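Local coordinates for protein pyruvate kinase (Pyrobaculum aerophilum, PDB 3QTG) that catalyses the last step of glycolysis, transferring a phosphate from phosphoenolpyruvate to ADP to yield pyruvate and ATP, at residues D28-P32 / D33-K37; A50-P54 / N55-F59; D212-R215 / S216-E220. One frame throughout, in Å; residues are numbered along the deposited sequence.

All three contacts are local, and all lie in the TIM-barrel domain. Contacts 1 and 2 sit at the starts of helices 32-39 and 54-71, and in both a glutamate side chain turns back to a backbone N-H. Contact 3 lies within helix 208-220. Contacts 1 and 2 have centres about 18 Å apart and meet where Asp28 OD1 packs against Phe59 CE1 at 3.4 Å. Contact 3 touches neither; its centre is about 21 Å from that of contact 2 and 35 Å from that of contact 1. Contact 2 lies closest to the active site: Ala50 and His51 probably bind ATP, as in related pyruvate kinases. Contact 1 lies away from the substrate, metal and ATP sites.

Contact 1: residues D28-P32 / D33-K37; sequences DVLRP and DELIK
Arg31 and Leu35 are joined by the first full backbone turn of the helix: Leu35 N donates to Arg31 O at 2.9 Å with an N-H...O angle of 165°, nearly in line with the carbonyl bond. Glu34 N also approaches Arg31 O, but that bond is weak. The Glu34 side chain turns back toward the loop. Its CG stands anti to the carbonyl carbon (chi1 -72°) and the chain runs on extended, which brings Glu34 OE1 to 2.8 Å from Arg31 N. The N-H meets this oxygen on its anti side, slightly out of the carboxylate plane. Glu34 has two modelled conformers, so the contacts of the one described are tentative. The pattern resembles the glutamate half of a capping box. It marks the start of helix 32-39, which follows strand 18-22 and precedes strand 44-48 in the chain, the first two strands of the TIM barrel.

The Arg31 chain bends at chi3 and lays its guanidinium over the carboxylate. The two planes are 9° apart and stacked, with Glu34 CD 3.4 Å above the guanidinium plane and offset toward its rim. The salt bridge from Arg31 NH2 to Glu34 OE1 is long, at 3.6 Å. No N-H points at the oxygen, so only the charges attract. Leu30 crosses Glu34 at about a right angle, and Leu30 CG rests 3.7 Å from Glu34 CB. Leu30 CB also lies 4.2 Å from Leu35 CB, an apolar contact at the foot of the helix. At the end of the preceding helix 25-28, Asp28 forms a salt bridge with Arg60 of helix 54-71.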
ATOM      1  N   ASP A  28       0.667  43.244 -30.930  1.00 56.79           N
ATOM      2  CA  ASP A  28       0.191  44.616 -31.147  1.00 58.67           C
ATOM      3  C   ASP A  28      -0.408  44.840 -32.542  1.00 60.04           C
ATOM      4  O   ASP A  28      -1.425  45.517 -32.680  1.00 60.76           O
ATOM      5  CB  ASP A  28       1.332  45.615 -30.922  1.00 58.42           C
ATOM      6  CG  ASP A  28       1.742  45.723 -29.464  1.00 58.53           C
ATOM      7  OD1 ASP A  28       1.036  45.161 -28.596  1.00 59.76           O
ATOM      8  OD2 ASP A  28       2.778  46.365 -29.178  1.00 57.45           O
ATOM      9  N   VAL A  29       0.226  44.264 -33.563  1.00 61.18           N
ATOM     10  CA  VAL A  29      -0.161  44.496 -34.964  1.00 62.86           C
ATOM     11  C   VAL A  29      -1.273  43.570 -35.466  1.00 63.83           C
ATOM     12  O   VAL A  29      -1.714  43.681 -36.608  1.00 64.41           O
ATOM     13  CB  VAL A  29       1.068  44.433 -35.927  1.00 62.82           C
ATOM     14  CG1 VAL A  29       1.968  45.647 -35.718  1.00 62.92           C
ATOM     15  CG2 VAL A  29       1.866  43.130 -35.738  1.00 62.09           C
ATOM     16  N   LEU A  30      -1.724  42.655 -34.616  1.00 64.21           N
ATOM     17  CA  LEU A  30      -2.799  41.738 -34.986  1.00 65.22           C
ATOM     18  C   LEU A  30      -4.089  42.479 -35.347  1.00 66.90           C
ATOM     19  O   LEU A  30      -4.574  43.321 -34.582  1.00 67.05           O
ATOM     20  CB  LEU A  30      -3.064  40.725 -33.861  1.00 64.26           C
ATOM     21  CG  LEU A  30      -2.471  39.313 -33.938  1.00 63.07           C
ATOM     22  CD1 LEU A  30      -1.194  39.229 -34.771  1.00 62.18           C
ATOM     23  CD2 LEU A  30      -2.259  38.765 -32.536  1.00 61.78           C
ATOM     24  N   ARG A  31      -4.617  42.158 -36.525  1.00 68.37           N
ATOM     25  CA  ARG A  31      -5.947  42.578 -36.959  1.00 70.45           C
ATOM     26  C   ARG A  31      -6.952  42.283 -35.842  1.00 69.96           C
ATOM     27  O   ARG A  31      -6.849  41.237 -35.192  1.00 69.77           O
ATOM     28  CB  ARG A  31      -6.319  41.786 -38.215  1.00 70.94           C
ATOM     29  CG  ARG A  31      -7.418  42.375 -39.097  1.00 73.84           C
ATOM     30  CD  ARG A  31      -7.594  41.567 -40.397  1.00 73.98           C
ATOM     31  NE  ARG A  31      -6.320  41.061 -40.918  1.00 75.83           N
ATOM     32  CZ  ARG A  31      -5.986  39.769 -40.966  1.00 76.47           C
ATOM     33  NH1 ARG A  31      -6.847  38.842 -40.544  1.00 76.38           N
ATOM     34  NH2 ARG A  31      -4.797  39.400 -41.446  1.00 75.52           N
ATOM     35  N   PRO A  32      -7.933  43.187 -35.614  1.00 70.42           N
ATOM     36  CA  PRO A  32      -8.922  42.966 -34.541  1.00 69.78           C
ATOM     37  C   PRO A  32      -9.461  41.531 -34.496  1.00 69.02           C
ATOM     38  O   PRO A  32      -9.879  41.044 -33.426  1.00 68.28           O
ATOM     39  CB  PRO A  32     -10.052  43.930 -34.908  1.00 70.89           C
ATOM     40  CG  PRO A  32      -9.360  45.055 -35.624  1.00 71.36           C
ATOM     41  CD  PRO A  32      -8.180  44.455 -36.340  1.00 71.30           C
ATOM     42  N   ASP A  33      -9.429  40.866 -35.650  1.00 68.40           N
ATOM     43  CA  ASP A  33      -9.977  39.532 -35.799  1.00 67.72           C
ATOM     44  C   ASP A  33      -8.944  38.437 -35.539  1.00 65.96           C
ATOM     45  O   ASP A  33      -9.295  37.352 -35.073  1.00 65.52           O
ATOM     46  CB  ASP A  33     -10.587  39.364 -37.185  1.00 68.90           C
ATOM     47  CG  ASP A  33     -12.037  38.938 -37.123  1.00 71.50           C
ATOM     48  OD1 ASP A  33     -12.346  37.933 -36.437  1.00 74.28           O
ATOM     49  OD2 ASP A  33     -12.881  39.618 -37.751  1.00 74.77           O
ATOM     50  N   GLU A  34      -7.683  38.723 -35.862  1.00 64.52           N
ATOM     51  CA  GLU A  34      -6.570  37.835 -35.522  1.00 62.80           C
ATOM     52  C   GLU A  34      -6.388  37.797 -34.015  1.00 61.67           C
ATOM     53  O   GLU A  34      -6.097  36.748 -33.451  1.00 60.84           O
ATOM     54  CB  GLU A  34      -5.257  38.354 -36.138  0.50 62.77           C
ATOM     55  CG  GLU A  34      -5.090  38.228 -37.657  0.50 62.89           C
ATOM     56  CD  GLU A  34      -3.754  38.811 -38.155  0.50 62.79           C
ATOM     57  OE1 GLU A  34      -3.578  40.048 -38.111  0.50 61.26           O
ATOM     58  OE2 GLU A  34      -2.877  38.029 -38.588  0.50 61.45           O
ATOM     59  N   LEU A  35      -6.582  38.954 -33.378  1.00 61.36           N
ATOM     60  CA  LEU A  35      -6.458  39.094 -31.931  1.00 60.25           C
ATOM     61  C   LEU A  35      -7.467  38.216 -31.188  1.00 59.65           C
ATOM     62  O   LEU A  35      -7.111  37.543 -30.217  1.00 59.03           O
ATOM     63  CB  LEU A  35      -6.589  40.560 -31.507  1.00 60.62           C
ATOM     64  CG  LEU A  35      -6.331  40.874 -30.025  1.00 60.28           C
ATOM     65  CD1 LEU A  35      -4.893  40.549 -29.616  1.00 58.33           C
ATOM     66  CD2 LEU A  35      -6.684  42.332 -29.711  1.00 60.37           C
ATOM     67  N   ILE A  36      -8.713  38.210 -31.658  1.00 59.46           N
ATOM     68  CA  ILE A  36      -9.758  37.371 -31.064  1.00 58.84           C
ATOM     69  C   ILE A  36      -9.344  35.894 -31.069  1.00 58.07           C
ATOM     70  O   ILE A  36      -9.406  35.222 -30.037  1.00 57.94           O
ATOM     71  CB  ILE A  36     -11.132  37.544 -31.776  1.00 59.37           C
ATOM     72  CG1 ILE A  36     -11.714  38.938 -31.501  1.00 60.08           C
ATOM     73  CG2 ILE A  36     -12.108  36.450 -31.343  1.00 58.43           C
ATOM     74  CD1 ILE A  36     -13.010  39.237 -32.242  1.00 60.79           C
ATOM     75  N   LYS A  37      -8.921  35.402 -32.233  1.00 57.56           N
ATOM     76  CA  LYS A  37      -8.532  34.002 -32.394  1.00 56.66           C
ATOM     77  C   LYS A  37      -7.295  33.633 -31.554  1.00 54.77           C
ATOM     78  O   LYS A  37      -7.113  32.473 -31.200  1.00 54.34           O
ATOM     79  CB  LYS A  37      -8.329  33.657 -33.880  1.00 57.49           C
ATOM     80  CG  LYS A  37      -9.630  33.567 -34.689  1.00 59.78           C
ATOM     81  CD  LYS A  37     -10.502  32.361 -34.278  1.00 62.50           C
ATOM     82  CE  LYS A  37     -11.830  32.268 -35.083  1.00 62.99           C
ATOM     83  NZ  LYS A  37     -12.932  33.107 -34.521  1.00 63.66           N
TER

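Contact 2: residues A50-P54 / N55-F59; sequences AHASP and NEVKF
Ser53 and Val57 pair across the first turn of helix 54-71, with Val57 N donating to Ser53 O at 2.8 Å, while Lys58 N reaches Pro54 O one residue on. Ser53 is the N-cap, and Glu56 supplies one half of a capping box. Glu56 OE1 accepts Ser53 N at 2.9 Å. The bond is almost straight, 175° at the hydrogen, but the N-H comes from above the carboxylate plane. Glu56 reaches back because CG lies beside its own backbone N (chi1 -72°) and the next torsion is extended. Its chain passes alongside Ser53, with Glu56 CG 3.8 Å from Ser53 CB. Without the carboxylate, as with an alanine here, the Ser53 N-H would probably lose this acceptor and the N-cap would be less firmly held.

The loop follows barrel strand 44-48. His51, which probably binds ATP, and Asn48, a probable potassium ligand, have their nearest side-chain atoms about 3 Å apart. Val57 is buried and also packs on Ile47 and Leu49. The Val57 CG2 branch, beside the backbone N, lies 3.6 Å from Ala52 CB and 3.3 Å from Ser53 O.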
ATOM      1  N   ALA A  50      10.441  44.837 -18.707  1.00 57.83           N
ATOM      2  CA  ALA A  50      11.726  45.133 -19.348  1.00 59.49           C
ATOM      3  C   ALA A  50      11.526  45.850 -20.696  1.00 60.94           C
ATOM      4  O   ALA A  50      12.163  46.868 -20.962  1.00 61.69           O
ATOM      5  CB  ALA A  50      12.516  43.843 -19.557  1.00 58.82           C
ATOM      6  N   HIS A  51      10.635  45.323 -21.535  1.00 62.27           N
ATOM      7  CA  HIS A  51      10.433  45.839 -22.890  1.00 63.93           C
ATOM      8  C   HIS A  51       9.162  46.656 -23.040  1.00 65.29           C
ATOM      9  O   HIS A  51       8.851  47.119 -24.142  1.00 66.14           O
ATOM     10  CB  HIS A  51      10.382  44.700 -23.913  1.00 63.75           C
ATOM     11  CG  HIS A  51      11.496  43.711 -23.783  1.00 63.88           C
ATOM     12  ND1 HIS A  51      11.287  42.350 -23.853  1.00 64.17           N
ATOM     13  CD2 HIS A  51      12.828  43.881 -23.599  1.00 64.60           C
ATOM     14  CE1 HIS A  51      12.443  41.724 -23.715  1.00 64.80           C
ATOM     15  NE2 HIS A  51      13.393  42.630 -23.556  1.00 65.14           N
ATOM     16  N   ALA A  52       8.419  46.826 -21.951  1.00 66.17           N
ATOM     17  CA  ALA A  52       7.110  47.462 -22.036  1.00 67.32           C
ATOM     18  C   ALA A  52       7.103  48.868 -21.474  1.00 68.35           C
ATOM     19  O   ALA A  52       7.496  49.100 -20.326  1.00 68.60           O
ATOM     20  CB  ALA A  52       6.039  46.612 -21.367  1.00 66.77           C
ATOM     21  N   SER A  53       6.661  49.792 -22.320  1.00 69.35           N
ATOM     22  CA  SER A  53       6.377  51.170 -21.952  1.00 70.47           C
ATOM     23  C   SER A  53       5.040  51.205 -21.200  1.00 70.64           C
ATOM     24  O   SER A  53       4.129  50.448 -21.542  1.00 70.62           O
ATOM     25  CB  SER A  53       6.273  52.000 -23.229  1.00 71.03           C
ATOM     26  OG  SER A  53       5.865  53.324 -22.956  1.00 73.22           O
ATOM     27  N   PRO A  54       4.916  52.076 -20.173  1.00 70.78           N
ATOM     28  CA  PRO A  54       3.671  52.205 -19.404  1.00 70.48           C
ATOM     29  C   PRO A  54       2.405  52.360 -20.253  1.00 70.34           C
ATOM     30  O   PRO A  54       1.339  51.915 -19.834  1.00 70.20           O
ATOM     31  CB  PRO A  54       3.906  53.474 -18.581  1.00 71.13           C
ATOM     32  CG  PRO A  54       5.369  53.510 -18.382  1.00 71.20           C
ATOM     33  CD  PRO A  54       5.959  52.990 -19.665  1.00 71.16           C
ATOM     34  N   ASN A  55       2.510  52.983 -21.426  1.00 69.99           N
ATOM     35  CA  ASN A  55       1.349  53.108 -22.320  1.00 69.78           C
ATOM     36  C   ASN A  55       1.182  51.941 -23.296  1.00 68.36           C
ATOM     37  O   ASN A  55       0.105  51.755 -23.888  1.00 68.54           O
ATOM     38  CB  ASN A  55       1.322  54.468 -23.029  1.00 70.82           C
ATOM     39  CG  ASN A  55       0.509  55.500 -22.260  1.00 72.68           C
ATOM     40  OD1 ASN A  55      -0.712  55.598 -22.427  1.00 73.50           O
ATOM     41  ND2 ASN A  55       1.181  56.269 -21.404  1.00 73.30           N
ATOM     42  N   GLU A  56       2.247  51.158 -23.458  1.00 66.53           N
ATOM     43  CA  GLU A  56       2.142  49.829 -24.072  1.00 64.78           C
ATOM     44  C   GLU A  56       1.438  48.849 -23.118  1.00 62.97           C
ATOM     45  O   GLU A  56       0.556  48.099 -23.528  1.00 62.40           O
ATOM     46  CB  GLU A  56       3.519  49.300 -24.444  1.00 64.63           C
ATOM     47  CG  GLU A  56       4.151  49.994 -25.631  1.00 66.93           C
ATOM     48  CD  GLU A  56       5.516  49.436 -25.957  1.00 69.21           C
ATOM     49  OE1 GLU A  56       6.173  48.867 -25.050  1.00 70.11           O
ATOM     50  OE2 GLU A  56       5.937  49.560 -27.125  1.00 70.91           O
ATOM     51  N   VAL A  57       1.838  48.876 -21.847  1.00 61.30           N
ATOM     52  CA  VAL A  57       1.198  48.086 -20.799  1.00 59.96           C
ATOM     53  C   VAL A  57      -0.286  48.425 -20.712  1.00 60.50           C
ATOM     54  O   VAL A  57      -1.128  47.530 -20.750  1.00 59.87           O
ATOM     55  CB  VAL A  57       1.857  48.318 -19.421  1.00 59.64           C
ATOM     56  CG1 VAL A  57       1.170  47.500 -18.360  1.00 58.60           C
ATOM     57  CG2 VAL A  57       3.326  47.971 -19.464  1.00 57.73           C
ATOM     58  N   LYS A  58      -0.587  49.722 -20.617  1.00 60.95           N
ATOM     59  CA  LYS A  58      -1.954  50.229 -20.500  1.00 61.85           C
ATOM     60  C   LYS A  58      -2.859  49.772 -21.648  1.00 61.66           C
ATOM     61  O   LYS A  58      -3.958  49.274 -21.402  1.00 61.50           O
ATOM     62  CB  LYS A  58      -1.945  51.770 -20.386  1.00 62.46           C
ATOM     63  CG  LYS A  58      -3.271  52.393 -19.997  1.00 63.85           C
ATOM     64  CD  LYS A  58      -3.111  53.887 -19.613  1.00 65.37           C
ATOM     65  CE  LYS A  58      -4.460  54.554 -19.386  1.00 67.61           C
ATOM     66  NZ  LYS A  58      -5.255  53.902 -18.297  1.00 67.69           N
ATOM     67  N   PHE A  59      -2.384  49.954 -22.885  1.00 61.83           N
ATOM     68  CA  PHE A  59      -3.113  49.601 -24.115  1.00 61.84           C
ATOM     69  C   PHE A  59      -3.293  48.089 -24.317  1.00 60.37           C
ATOM     70  O   PHE A  59      -4.319  47.652 -24.845  1.00 60.54           O
ATOM     71  CB  PHE A  59      -2.433  50.262 -25.338  1.00 63.33           C
ATOM     72  CG  PHE A  59      -2.314  49.364 -26.560  1.00 65.00           C
ATOM     73  CD1 PHE A  59      -1.130  48.666 -26.818  1.00 66.02           C
ATOM     74  CD2 PHE A  59      -3.369  49.242 -27.468  1.00 68.10           C
ATOM     75  CE1 PHE A  59      -1.004  47.841 -27.943  1.00 66.91           C
ATOM     76  CE2 PHE A  59      -3.257  48.411 -28.601  1.00 68.44           C
ATOM     77  CZ  PHE A  59      -2.069  47.708 -28.834  1.00 66.69           C
TER

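Contact 3: residues D212-R215 / S216-E220; sequences DSVR and SLLTE
Val214 and Leu218 lie side by side one helical turn apart and point the same way, with Val214 CG1 3.8 Å from Leu218 CD1. Together they make an apolar patch facing the barrel strands. Leu218 CG also sits 3.2 Å from Val214 O, the carbonyl that accepts Leu218 N.

Two hydroxyls fold back against the backbone. Ser216 OG donates to Asp212 O at 2.8 Å, and Thr219 OG1 donates to Arg215 O at 2.9 Å. Each hydroxyl oxygen stands anti to its own carbonyl carbon (chi1 -40° in Ser216, -58° in Thr219), which directs it at the carbonyl four residues earlier. Each carbonyl also takes the backbone N-H of the same residue: Ser216 N reaches Asp212 O at 2.9 Å and Thr219 N reaches Arg215 O at 3.0 Å. In both cases N-H and hydroxyl arrive from opposite faces of the carbonyl plane, so two bonds grip one oxygen.

Arg215 extends its chain from CG to NE and brings the edge of its guanidinium to Asp212 OD1, which lies in plane. The salt bridge Arg215 NH1 to Asp212 OD1 is long, 3.9 Å. The stronger partner is Asp248, which pairs with Arg215 NH2.

Helix 208-220 belongs to the beta-alpha-beta crossover between barrel strands 199-202 and 226-231. Val214 packs on Ile202, Leu218 touches Val200 and Val227, and Leu217 leans on Val184 and Leu187 of helix 181-190.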
ATOM      1  N   ASP A 212       9.255  39.060   0.318  1.00 52.84           N
ATOM      2  CA  ASP A 212       8.535  39.914   1.273  1.00 54.70           C
ATOM      3  C   ASP A 212       8.649  41.412   0.966  1.00 54.86           C
ATOM      4  O   ASP A 212       7.698  42.167   1.186  1.00 55.30           O
ATOM      5  CB  ASP A 212       9.043  39.668   2.704  1.00 55.45           C
ATOM      6  CG  ASP A 212       8.701  38.279   3.240  1.00 58.27           C
ATOM      7  OD1 ASP A 212       8.051  37.464   2.532  1.00 60.02           O
ATOM      8  OD2 ASP A 212       9.099  37.996   4.396  1.00 62.01           O
ATOM      9  N   SER A 213       9.811  41.832   0.471  1.00 54.74           N
ATOM     10  CA  SER A 213      10.053  43.235   0.116  1.00 55.25           C
ATOM     11  C   SER A 213       9.187  43.663  -1.041  1.00 54.45           C
ATOM     12  O   SER A 213       8.674  44.772  -1.056  1.00 54.20           O
ATOM     13  CB  SER A 213      11.514  43.451  -0.247  1.00 55.30           C
ATOM     14  OG  SER A 213      12.314  43.228   0.897  1.00 58.42           O
ATOM     15  N   VAL A 214       9.029  42.779  -2.021  1.00 53.87           N
ATOM     16  CA  VAL A 214       8.135  43.066  -3.135  1.00 53.47           C
ATOM     17  C   VAL A 214       6.683  43.038  -2.628  1.00 53.68           C
ATOM     18  O   VAL A 214       5.865  43.856  -3.039  1.00 53.77           O
ATOM     19  CB  VAL A 214       8.382  42.121  -4.340  1.00 52.90           C
ATOM     20  CG1 VAL A 214       7.350  42.346  -5.450  1.00 51.72           C
ATOM     21  CG2 VAL A 214       9.787  42.346  -4.889  1.00 53.24           C
ATOM     22  N   ARG A 215       6.384  42.128  -1.702  1.00 53.68           N
ATOM     23  CA  ARG A 215       5.038  42.055  -1.138  1.00 54.30           C
ATOM     24  C   ARG A 215       4.632  43.340  -0.418  1.00 55.19           C
ATOM     25  O   ARG A 215       3.526  43.845  -0.637  1.00 55.44           O
ATOM     26  CB  ARG A 215       4.858  40.830  -0.239  1.00 53.88           C
ATOM     27  CG  ARG A 215       4.427  39.591  -0.991  1.00 52.82           C
ATOM     28  CD  ARG A 215       3.586  38.651  -0.115  1.00 54.21           C
ATOM     29  NE  ARG A 215       3.340  37.366  -0.785  1.00 53.05           N
ATOM     30  CZ  ARG A 215       4.101  36.294  -0.607  1.00 53.71           C
ATOM     31  NH1 ARG A 215       5.137  36.350   0.229  1.00 56.53           N
ATOM     32  NH2 ARG A 215       3.832  35.165  -1.249  1.00 50.93           N
ATOM     33  N   SER A 216       5.537  43.878   0.404  1.00 55.94           N
ATOM     34  CA  SER A 216       5.310  45.143   1.135  1.00 56.93           C
ATOM     35  C   SER A 216       5.187  46.327   0.194  1.00 57.10           C
ATOM     36  O   SER A 216       4.335  47.182   0.390  1.00 58.04           O
ATOM     37  CB  SER A 216       6.442  45.439   2.124  1.00 57.45           C
ATOM     38  OG  SER A 216       6.874  44.276   2.787  1.00 58.66           O
ATOM     39  N   LEU A 217       6.056  46.387  -0.812  1.00 56.56           N
ATOM     40  CA  LEU A 217       5.946  47.408  -1.841  1.00 56.37           C
ATOM     41  C   LEU A 217       4.601  47.364  -2.586  1.00 56.31           C
ATOM     42  O   LEU A 217       3.982  48.416  -2.799  1.00 56.96           O
ATOM     43  CB  LEU A 217       7.116  47.328  -2.827  1.00 55.64           C
ATOM     44  CG  LEU A 217       7.023  48.342  -3.976  1.00 55.98           C
ATOM     45  CD1 LEU A 217       7.144  49.783  -3.450  1.00 56.73           C
ATOM     46  CD2 LEU A 217       8.054  48.048  -5.077  1.00 55.65           C
ATOM     47  N   LEU A 218       4.162  46.163  -2.983  1.00 55.56           N
ATOM     48  CA  LEU A 218       2.903  45.990  -3.718  1.00 55.31           C
ATOM     49  C   LEU A 218       1.716  46.420  -2.873  1.00 56.16           C
ATOM     50  O   LEU A 218       0.789  47.062  -3.371  1.00 56.48           O
ATOM     51  CB  LEU A 218       2.724  44.542  -4.205  1.00 54.75           C
ATOM     52  CG  LEU A 218       3.652  44.042  -5.330  1.00 53.71           C
ATOM     53  CD1 LEU A 218       3.562  42.519  -5.533  1.00 52.82           C
ATOM     54  CD2 LEU A 218       3.382  44.780  -6.641  1.00 53.11           C
ATOM     55  N   THR A 219       1.767  46.073  -1.590  1.00 56.80           N
ATOM     56  CA  THR A 219       0.787  46.504  -0.602  1.00 58.04           C
ATOM     57  C   THR A 219       0.805  48.033  -0.413  1.00 59.39           C
ATOM     58  O   THR A 219      -0.250  48.679  -0.472  1.00 59.98           O
ATOM     59  CB  THR A 219       1.013  45.777   0.731  1.00 58.15           C
ATOM     60  OG1 THR A 219       0.914  44.365   0.505  1.00 58.04           O
ATOM     61  CG2 THR A 219      -0.036  46.190   1.783  1.00 58.48           C
ATOM     62  N   GLU A 220       1.993  48.604  -0.210  1.00 59.71           N
ATOM     63  CA  GLU A 220       2.150  50.063  -0.103  1.00 60.91           C
ATOM     64  C   GLU A 220       1.484  50.797  -1.277  1.00 60.32           C
ATOM     65  O   GLU A 220       0.894  51.868  -1.104  1.00 61.02           O
ATOM     66  CB  GLU A 220       3.636  50.444  -0.028  1.00 61.23           C
ATOM     67  CG  GLU A 220       3.900  51.952   0.152  1.00 65.91           C
ATOM     68  CD  GLU A 220       5.192  52.435  -0.527  1.00 70.46           C
ATOM     69  OE1 GLU A 220       6.147  51.636  -0.667  1.00 71.71           O
ATOM     70  OE2 GLU A 220       5.254  53.628  -0.916  1.00 73.73           O
TER